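Local coordinates for flagellar hook associated protein type 3 FlgL (Legionella pneumophila subsp. pneumophila, PDB 5YTI) that is a flagellin-family structural protein that probably forms part of the junction between hook and filament of the bacterial flagellum, at residues A116-N119 and Q120-Y124; S298-Q301 and R302-N306; A329-D332 and S333-H337. All blocks are in the same frame, centred on the assembly; numbering follows the deposited sequence.

Interaction 1 (A116-N119 and Q120-Y124); sequences ALLN and QLLDY
Leu118 and Leu122, one turn apart on helix 104-125, meet at an oblique angle through single methyl branches, with Leu118 CD1 4.0 Å from Leu122 CD1. Their first torsions differ: Leu118 carries CG anti to its own backbone nitrogen (chi1 170°), whereas Leu122 has it beside the nitrogen (chi1 -65°), and this turns Leu122 CD1 back toward the preceding turn. Both side chains pack on Phe297 of helix 296-307 and on Tyr154 of strand 154-156.

On another side of the helix, Leu117 and Gln120 run alongside each other in the same direction. The methyl Leu117 CD2 lies 3.5 Å from Gln120 NE2, an apolar neighbour for the amide, whose polar partner is Ser86 through a weak hydrogen bond. Leu117 and Leu121 both pack on helix 49-96, touching Leu90 and Ser86 respectively.

The usual i+4 main-chain hydrogen bonds run beneath these side chains, among them Leu121 N to Leu117 O (2.9 Å) and Leu122 N to Leu118 O (3.0 Å). Asn119 OD1 bonds to Gln115. The chemistry is that of an amphipathic helix: leucines pack on the neighbouring helices, Gln120 turns its amide to Ser86, and Asn119 and Asp123 lie on the exposed side.

Interaction 2 (S298-Q301 and R302-N306); sequences STVQ and RMINN
Val300 and Ile304 approach each other through torsions of different kinds: Val300 has CG1 anti to its backbone nitrogen (chi1 -178°), while Ile304 holds CG1 beside its own (chi1 -67°) and extends to CD1 with chi2 near 167°, directing this branch back along helix 296-307. Ile304 CD1 consequently ends 4.5 Å from Val300 CG1, a loose apolar contact, and passes 3.7 Å from Val300 O. Arg302 also starts out beside its nitrogen, bringing its CG 3.2 Å from Ser298 O, but bends at both chi2 and chi3 before reaching the guanidinium.

That bent arm ends in charged partners from two parts of the chain. Its NH2 forms a salt bridge with Glu323 of helix 316-374 and its NH1 another with Glu294, whose carboxylate also accepts a hydrogen bond from Ser298 OG. Selenomethionine Met303 follows a similar first torsion, with CG 3.6 Å from Thr299 O, yet its end leads away from this segment to pack on Leu90 and Ile93 of helix 49-96.

The i+4 backbone bonds run from Arg302 N to Ser298 O (2.8 Å) through Asn305 N to Gln301 O (3.0 Å). Val300 O accepts from Ile304 N at 3.1 Å, with a second, weak bond from Met303 N.

This short helix thus presents different chemistry to different neighbours. Val300 and Ile304 pack against helix 104-125, and Met303 against helix 49-96. The arginine bridges Glu294, just before the helix, to Glu323 on the following one, and the two carboxylates probably stabilise its positive charge.

Interaction 3 (A329-D332 and S333-H337); sequences AQID and SALGH
Ile331 and Leu335 provide the apolar part of this short segment of helix 316-374, with Ile331 CG2 4.3 Å from Leu335 CD1. Both side chains continue into helix 49-96, Ile331 onto Leu87 and Leu335 onto Val84 and His88. Ile331 also packs on Thr299 and Met303 of helix 296-307. The small Ala334 places its methyl 3.3 Å from Gln330 O and faces Ile296 and Ile186.

Main-chain hydrogen bonds run along the segment. Ser333 N reaches Ala329 O at 2.7 Å, and Gly336 N meets Asp332 O at the same distance, 2.7 Å. Leu335 N donates to Ile331 O at 2.9 Å.

The carboxylate of Asp332 crosses Leu335 at an angle, OD1 standing 4.2 Å from Leu335 CD1. The principal partner of OD1 is Arg91 of helix 49-96, in a salt bridge, while OD2 lies close to the like-charged Glu216 OE1 of the second subunit. Arg192 of that subunit packs on Asp332 and Ser333.

A buried carboxylate beside a leucine methyl would be costly alone; the ion pair with Arg91 probably offsets this cost, whereas the nearby Glu216 of the other subunit would tend to raise the acid's pKa.

All three contacts are short helical segments of about two and a half turns, each on a different helix of one bundle. Interaction 3 is fully buried, near the centre of the chain and against the second subunit; interactions 1 and 2 are partly buried, with exposed residues on their outer sides. Interaction 2 bridges the other two, which do not touch each other. Toward interaction 1 its contact is apolar, with Val300 CG1 3.7 Å from Leu118 CB. Toward interaction 3 it is partly polar: Thr299 OG1 probably hydrogen-bonds to Gln330 NE2. Helix 49-96 is the shared support, receiving side chains from all three segments.

Interaction 1 (A116-N119 and Q120-Y124)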
# COMPACT_ATOMS: atom_id res chain seq x y z
N ALA A 116 -22.34 0.07 -11.70
CA ALA A 116 -23.19 -0.31 -10.56
C ALA A 116 -22.34 -0.79 -9.37
O ALA A 116 -22.63 -0.45 -8.23
CB ALA A 116 -24.20 -1.36 -10.96
N LEU A 117 -21.28 -1.56 -9.65
CA LEU A 117 -20.42 -2.08 -8.60
C LEU A 117 -19.65 -0.96 -7.90
O LEU A 117 -19.63 -0.91 -6.68
CB LEU A 117 -19.50 -3.18 -9.11
CG LEU A 117 -20.30 -4.43 -9.55
CD1 LEU A 117 -19.58 -5.28 -10.58
CD2 LEU A 117 -20.68 -5.29 -8.35
N LEU A 118 -19.06 -0.03 -8.65
CA LEU A 118 -18.47 1.15 -8.03
C LEU A 118 -19.46 1.77 -7.03
O LEU A 118 -19.13 1.94 -5.86
CB LEU A 118 -18.07 2.18 -9.09
CG LEU A 118 -17.65 3.58 -8.60
CD1 LEU A 118 -16.51 3.48 -7.61
CD2 LEU A 118 -17.23 4.47 -9.76
N ASN A 119 -20.67 2.09 -7.48
CA ASN A 119 -21.70 2.70 -6.62
C ASN A 119 -21.97 1.83 -5.38
O ASN A 119 -22.13 2.34 -4.26
CB ASN A 119 -23.03 2.94 -7.39
CG ASN A 119 -22.89 3.92 -8.57
OD1 ASN A 119 -21.80 4.41 -8.91
ND2 ASN A 119 -24.03 4.21 -9.21
N GLN A 120 -22.00 0.51 -5.58
CA GLN A 120 -22.16 -0.45 -4.48
C GLN A 120 -21.06 -0.23 -3.42
O GLN A 120 -21.34 -0.11 -2.24
CB GLN A 120 -22.16 -1.89 -5.04
CG GLN A 120 -22.66 -2.97 -4.09
CD GLN A 120 -23.42 -4.10 -4.78
OE1 GLN A 120 -24.65 -4.17 -4.66
NE2 GLN A 120 -22.71 -4.99 -5.50
N LEU A 121 -19.82 -0.13 -3.87
CA LEU A 121 -18.67 -0.00 -2.97
C LEU A 121 -18.65 1.33 -2.25
O LEU A 121 -18.23 1.40 -1.11
CB LEU A 121 -17.37 -0.21 -3.72
CG LEU A 121 -17.12 -1.63 -4.22
CD1 LEU A 121 -15.91 -1.62 -5.11
CD2 LEU A 121 -16.88 -2.60 -3.09
N LEU A 122 -19.14 2.37 -2.90
CA LEU A 122 -19.31 3.66 -2.21
C LEU A 122 -20.37 3.61 -1.09
O LEU A 122 -20.29 4.35 -0.11
CB LEU A 122 -19.65 4.79 -3.20
CG LEU A 122 -18.55 5.11 -4.20
CD1 LEU A 122 -19.06 5.77 -5.47
CD2 LEU A 122 -17.48 5.98 -3.54
N ASP A 123 -21.39 2.76 -1.26
CA ASP A 123 -22.46 2.64 -0.28
C ASP A 123 -21.83 1.93 0.91
O ASP A 123 -22.00 2.37 2.05
CB ASP A 123 -23.68 1.85 -0.83
CG ASP A 123 -24.51 2.64 -1.89
OD1 ASP A 123 -24.11 3.77 -2.22
OD2 ASP A 123 -25.56 2.12 -2.38
N TYR A 124 -21.05 0.87 0.65
CA TYR A 124 -20.39 0.11 1.73
C TYR A 124 -19.40 0.99 2.48
O TYR A 124 -19.35 0.98 3.71
CB TYR A 124 -19.68 -1.14 1.19
CG TYR A 124 -20.56 -2.13 0.43
CD1 TYR A 124 -21.89 -2.35 0.77
CD2 TYR A 124 -20.04 -2.88 -0.60
CE1 TYR A 124 -22.69 -3.26 0.09
CE2 TYR A 124 -20.81 -3.79 -1.29
CZ TYR A 124 -22.14 -3.98 -0.94
OH TYR A 124 -22.89 -4.89 -1.66

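Interaction 2 (S298-Q301 and R302-N306)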
# COMPACT_ATOMS: atom_id res chain seq x y z
N SER A 298 -10.98 4.71 -7.69
CA SER A 298 -10.42 5.06 -8.99
C SER A 298 -10.01 3.79 -9.78
O SER A 298 -10.15 3.79 -10.99
CB SER A 298 -9.30 6.12 -8.91
OG SER A 298 -8.10 5.57 -8.46
N THR A 299 -9.60 2.70 -9.13
CA THR A 299 -9.34 1.43 -9.84
C THR A 299 -10.57 1.01 -10.68
O THR A 299 -10.46 0.63 -11.86
CB THR A 299 -8.95 0.25 -8.91
OG1 THR A 299 -7.60 0.38 -8.46
CG2 THR A 299 -9.04 -1.06 -9.66
N VAL A 300 -11.73 1.09 -10.07
CA VAL A 300 -12.96 0.75 -10.78
C VAL A 300 -13.36 1.80 -11.83
O VAL A 300 -13.87 1.43 -12.90
CB VAL A 300 -14.13 0.52 -9.83
CG1 VAL A 300 -15.36 0.13 -10.64
CG2 VAL A 300 -13.81 -0.57 -8.80
N GLN A 301 -13.13 3.08 -11.52
CA GLN A 301 -13.34 4.18 -12.47
C GLN A 301 -12.53 3.92 -13.71
O GLN A 301 -12.99 4.20 -14.82
CB GLN A 301 -12.90 5.52 -11.89
CG GLN A 301 -13.70 5.95 -10.66
CD GLN A 301 -13.58 7.42 -10.36
OE1 GLN A 301 -14.53 8.16 -10.58
NE2 GLN A 301 -12.42 7.85 -9.84
N ARG A 302 -11.34 3.38 -13.49
CA ARG A 302 -10.40 3.04 -14.54
C ARG A 302 -10.81 1.81 -15.35
O ARG A 302 -10.53 1.74 -16.55
CB ARG A 302 -9.03 2.78 -13.94
CG ARG A 302 -8.22 4.03 -13.59
CD ARG A 302 -6.77 3.82 -13.97
NE ARG A 302 -5.91 3.37 -12.88
CZ ARG A 302 -4.76 2.71 -13.04
NH1 ARG A 302 -4.08 2.38 -11.96
NH2 ARG A 302 -4.30 2.34 -14.24
N MSE A 303 -11.44 0.83 -14.71
CA MSE A 303 -11.86 -0.37 -15.44
C MSE A 303 -12.94 0.03 -16.40
O MSE A 303 -13.02 -0.51 -17.51
CB MSE A 303 -12.36 -1.48 -14.56
CG MSE A 303 -11.30 -2.30 -13.84
SE MSE A 303 -12.31 -3.31 -12.47
CE MSE A 303 -13.56 -4.30 -13.61
N ILE A 304 -13.77 0.98 -15.96
CA ILE A 304 -14.84 1.58 -16.79
C ILE A 304 -14.28 2.41 -17.98
O ILE A 304 -14.68 2.21 -19.14
CB ILE A 304 -15.75 2.51 -15.95
CG1 ILE A 304 -16.57 1.72 -14.92
CG2 ILE A 304 -16.66 3.33 -16.85
CD1 ILE A 304 -17.24 2.61 -13.86
N ASN A 305 -13.38 3.35 -17.72
CA ASN A 305 -12.76 4.07 -18.82
C ASN A 305 -12.25 3.08 -19.85
O ASN A 305 -12.40 3.32 -21.03
CB ASN A 305 -11.61 4.95 -18.35
CG ASN A 305 -12.06 6.10 -17.48
OD1 ASN A 305 -11.24 6.89 -17.02
ND2 ASN A 305 -13.37 6.20 -17.23
N ASN A 306 -11.66 1.97 -19.41
CA ASN A 306 -11.01 1.02 -20.32
C ASN A 306 -12.00 0.17 -21.12
O ASN A 306 -11.83 -0.09 -22.30
CB ASN A 306 -10.14 0.08 -19.49
CG ASN A 306 -8.86 -0.29 -20.19
OD1 ASN A 306 -8.09 0.59 -20.53
ND2 ASN A 306 -8.62 -1.58 -20.39

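Interaction 3 (A329-D332 and S333-H337)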
# COMPACT_ATOMS: atom_id res chain seq x y z
N ALA A 329 -4.15 -6.54 -11.44
CA ALA A 329 -3.31 -6.56 -10.24
C ALA A 329 -3.91 -5.72 -9.14
O ALA A 329 -3.79 -6.04 -7.96
CB ALA A 329 -1.89 -6.09 -10.54
N GLN A 330 -4.58 -4.64 -9.52
CA GLN A 330 -5.10 -3.72 -8.52
C GLN A 330 -6.34 -4.21 -7.82
O GLN A 330 -6.47 -4.08 -6.59
CB GLN A 330 -5.33 -2.35 -9.15
CG GLN A 330 -4.00 -1.68 -9.45
CD GLN A 330 -4.15 -0.27 -9.97
OE1 GLN A 330 -3.21 0.24 -10.58
NE2 GLN A 330 -5.31 0.38 -9.72
N ILE A 331 -7.27 -4.74 -8.61
CA ILE A 331 -8.36 -5.53 -8.10
C ILE A 331 -7.87 -6.59 -7.14
O ILE A 331 -8.49 -6.76 -6.10
CB ILE A 331 -9.11 -6.24 -9.21
CG1 ILE A 331 -10.10 -5.30 -9.86
CG2 ILE A 331 -9.85 -7.42 -8.65
CD1 ILE A 331 -10.91 -4.51 -8.87
N ASP A 332 -6.78 -7.30 -7.46
CA ASP A 332 -6.27 -8.32 -6.57
C ASP A 332 -5.66 -7.73 -5.34
O ASP A 332 -5.96 -8.16 -4.24
CB ASP A 332 -5.23 -9.20 -7.25
CG ASP A 332 -5.83 -10.14 -8.27
OD1 ASP A 332 -7.08 -10.13 -8.40
OD2 ASP A 332 -5.07 -10.89 -8.95
N SER A 333 -4.77 -6.75 -5.51
CA SER A 333 -4.13 -6.06 -4.38
C SER A 333 -5.18 -5.68 -3.33
O SER A 333 -4.91 -5.72 -2.13
CB SER A 333 -3.42 -4.80 -4.85
OG SER A 333 -2.05 -5.02 -5.15
N ALA A 334 -6.36 -5.33 -3.82
CA ALA A 334 -7.44 -4.86 -3.02
C ALA A 334 -8.25 -6.00 -2.46
O ALA A 334 -8.75 -5.93 -1.35
CB ALA A 334 -8.34 -3.97 -3.86
N LEU A 335 -8.46 -7.04 -3.23
CA LEU A 335 -9.02 -8.23 -2.66
C LEU A 335 -8.14 -8.59 -1.50
O LEU A 335 -8.63 -8.77 -0.41
CB LEU A 335 -9.02 -9.37 -3.65
CG LEU A 335 -10.37 -9.64 -4.30
CD1 LEU A 335 -10.14 -10.40 -5.59
CD2 LEU A 335 -11.27 -10.41 -3.35
N GLY A 336 -6.83 -8.66 -1.71
CA GLY A 336 -5.93 -9.11 -0.65
C GLY A 336 -5.95 -8.18 0.55
O GLY A 336 -5.97 -8.60 1.72
N HIS A 337 -5.96 -6.88 0.27
CA HIS A 337 -5.85 -5.92 1.33
C HIS A 337 -7.02 -6.01 2.27
O HIS A 337 -6.88 -5.86 3.48
CB HIS A 337 -5.80 -4.54 0.73
CG HIS A 337 -5.98 -3.47 1.74
ND1 HIS A 337 -5.09 -3.28 2.77
CD2 HIS A 337 -6.97 -2.56 1.91
CE1 HIS A 337 -5.52 -2.27 3.52
NE2 HIS A 337 -6.66 -1.83 3.02